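Local atomic coordinates of ABC transporter periplasmic substrate-binding protein (Desulfovibrio alaskensis, PDB entry 5MY5), a protein that probably binds tungstate in the periplasm with high selectivity and delivers it to an ABC transporter for uptake into the cell. Residues A[224-229]-A[244-249]. The protein carries 2 engineered substitutions. Sequence-based numbering, arbitrary orientation.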
loop_
_atom_site.group_PDB
_atom_site.type_symbol
_atom_site.label_atom_id
_atom_site.label_comp_id
_atom_site.label_asym_id
_atom_site.label_seq_id
_atom_site.Cartn_x
_atom_site.Cartn_y
_atom_site.Cartn_z
ATOM N N TYR A 224 6.335 -2.940 -1.901
ATOM C CA TYR A 224 5.993 -4.336 -2.053
ATOM C C TYR A 224 7.188 -5.251 -2.179
ATOM O O TYR A 224 8.165 -4.887 -2.937
ATOM C CB TYR A 224 5.197 -4.549 -3.325
ATOM C CG TYR A 224 3.785 -4.291 -3.140
ATOM C CD1 TYR A 224 3.298 -2.990 -3.094
ATOM C CD2 TYR A 224 2.894 -5.327 -2.985
ATOM C CE1 TYR A 224 1.943 -2.736 -2.904
ATOM C CE2 TYR A 224 1.554 -5.108 -2.791
ATOM C CZ TYR A 224 1.054 -3.796 -2.761
ATOM O OH TYR A 224 -0.278 -3.596 -2.574
ATOM N N SER A 225 7.100 -6.424 -1.545
ATOM C CA SER A 225 8.070 -7.493 -1.740
ATOM C C SER A 225 7.371 -8.823 -1.955
ATOM O O SER A 225 6.289 -9.061 -1.394
ATOM C CB SER A 225 8.979 -7.588 -0.554
ATOM O OG SER A 225 9.628 -6.337 -0.381
ATOM N N ALA A 226 8.054 -9.697 -2.692
ATOM C CA ALA A 226 7.643 -11.088 -2.752
ATOM C C ALA A 226 8.504 -11.901 -1.837
ATOM O O ALA A 226 9.738 -11.610 -1.693
ATOM C CB ALA A 226 7.740 -11.647 -4.185
ATOM N N ILE A 227 7.904 -12.898 -1.199
ATOM C CA ILE A 227 8.672 -13.789 -0.282
ATOM C C ILE A 227 8.201 -15.203 -0.502
ATOM O O ILE A 227 7.105 -15.602 -0.114
ATOM C CB ILE A 227 8.337 -13.416 1.198
ATOM C CG1 ILE A 227 8.625 -11.945 1.472
ATOM C CG2 ILE A 227 9.207 -14.272 2.101
ATOM C CD1 ILE A 227 8.030 -11.400 2.786
ATOM N N PRO A 228 9.072 -16.039 -1.115
ATOM C CA PRO A 228 8.831 -17.476 -1.190
ATOM C C PRO A 228 8.734 -18.088 0.230
ATOM O O PRO A 228 9.590 -17.752 1.055
ATOM C CB PRO A 228 10.034 -18.008 -1.965
ATOM C CG PRO A 228 10.477 -16.840 -2.815
ATOM C CD PRO A 228 10.275 -15.645 -1.847
ATOM N N VAL A 229 7.783 -18.939 0.405
ATOM C CA VAL A 229 7.669 -19.704 1.701
ATOM C C VAL A 229 8.839 -20.695 1.682
ATOM O O VAL A 229 9.201 -21.251 0.701
ATOM C CB VAL A 229 6.308 -20.329 1.791
ATOM C CG1 VAL A 229 6.187 -21.336 2.979
ATOM C CG2 VAL A 229 5.236 -19.289 1.952
ATOM N N LYS A 244 9.996 -18.827 -9.844
ATOM C CA LYS A 244 9.677 -18.419 -11.203
ATOM C C LYS A 244 8.882 -17.136 -11.224
ATOM O O LYS A 244 9.088 -16.258 -12.076
ATOM C CB LYS A 244 8.997 -19.539 -11.937
ATOM C CG LYS A 244 8.712 -19.319 -13.410
ATOM C CD LYS A 244 9.955 -19.276 -14.326
ATOM C CE LYS A 244 10.873 -20.519 -14.247
ATOM N NZ LYS A 244 10.213 -21.802 -14.755
ATOM N N PHE A 245 7.945 -16.981 -10.294
ATOM C CA PHE A 245 7.159 -15.763 -10.203
ATOM C C PHE A 245 8.080 -14.590 -9.855
ATOM O O PHE A 245 7.863 -13.505 -10.379
ATOM C CB PHE A 245 5.984 -15.897 -9.168
ATOM C CG PHE A 245 5.160 -14.690 -9.040
ATOM C CD1 PHE A 245 4.214 -14.379 -9.990
ATOM C CD2 PHE A 245 5.322 -13.859 -7.980
ATOM C CE1 PHE A 245 3.435 -13.232 -9.869
ATOM C CE2 PHE A 245 4.480 -12.751 -7.835
ATOM C CZ PHE A 245 3.581 -12.428 -8.759
ATOM N N VAL A 246 8.967 -14.766 -8.863
ATOM C CA VAL A 246 9.878 -13.669 -8.457
ATOM C C VAL A 246 10.712 -13.286 -9.632
ATOM O O VAL A 246 10.902 -12.091 -9.910
ATOM C CB VAL A 246 10.743 -14.061 -7.265
ATOM C CG1 VAL A 246 11.747 -13.031 -6.848
ATOM C CG2 VAL A 246 9.898 -14.352 -6.058
ATOM N N ASN A 247 11.173 -14.295 -10.344
ATOM C CA ASN A 247 12.040 -14.019 -11.506
ATOM C C ASN A 247 11.291 -13.216 -12.541
ATOM O O ASN A 247 11.798 -12.267 -13.091
ATOM C CB ASN A 247 12.583 -15.353 -12.056
ATOM C CG ASN A 247 13.454 -15.165 -13.253
ATOM O OD1 ASN A 247 12.968 -15.067 -14.355
ATOM N ND2 ASN A 247 14.770 -15.174 -13.017
ATOM N N TRP A 248 10.057 -13.655 -12.883
ATOM C CA TRP A 248 9.232 -12.963 -13.760
ATOM C C TRP A 248 8.920 -11.522 -13.366
ATOM O O TRP A 248 9.047 -10.586 -14.189
ATOM C CB TRP A 248 7.949 -13.777 -13.995
ATOM C CG TRP A 248 7.017 -13.176 -15.013
ATOM C CD1 TRP A 248 7.134 -13.286 -16.368
ATOM C CD2 TRP A 248 5.837 -12.433 -14.780
ATOM N NE1 TRP A 248 6.136 -12.615 -16.974
ATOM C CE2 TRP A 248 5.288 -12.101 -16.019
ATOM C CE3 TRP A 248 5.159 -11.991 -13.608
ATOM C CZ2 TRP A 248 4.138 -11.338 -16.142
ATOM C CZ3 TRP A 248 4.028 -11.294 -13.723
ATOM C CH2 TRP A 248 3.499 -10.949 -14.987
ATOM N N MET A 249 8.603 -11.292 -12.074
ATOM C CA MET A 249 8.164 -9.973 -11.678
ATOM C C MET A 249 9.358 -9.030 -11.688
ATOM O O MET A 249 9.142 -7.807 -11.849
ATOM C CB MET A 249 7.687 -9.958 -10.196
ATOM C CG MET A 249 6.353 -10.609 -10.051
ATOM S SD MET A 249 4.976 -9.574 -10.656
ATOM C CE MET A 249 4.839 -8.417 -9.233
#
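Val246 meets strand 221-228 through a single methyl, CG2, which touches both Ala226 and Pro228. CG2 lies 3.9 Å from Ala226 CB and 4.1 Å from Pro228 CG. Both touches are apolar, and the two segments bury about 120 Å² in all. The valine torsion decides which branch does the work: CG1 stands opposite the backbone N (chi1 177°), while CG2 sits beside that nitrogen, opposite the carbonyl carbon, and reaches the strand. Ala226 directs its CB toward the helix. Pro228, two residues on, sends its CB off to one side and reaches the methyl with the CG corner of its ring, and its side chain runs at about a right angle to that of Val246. Ile227, between them, turns the other way and packs on helix 84-92. Phe245 also starts toward the strand, but its CD2 stays 5.0 Å from Ala226 CB; one face of its ring carries Met249 CG, 3.5 Å above the plane and displaced toward the rim, and the ring meets Phe49 edge-to-face. On the neighbouring antiparallel strand 100-112, Val246 also touches Thr100, and Leu102 meets both Ala226 and Met249. With helix 239-250 on one face of the sheet and helix 84-92 on the other, this is the layered alpha/beta/alpha packing of a lobe in a periplasmic binding protein.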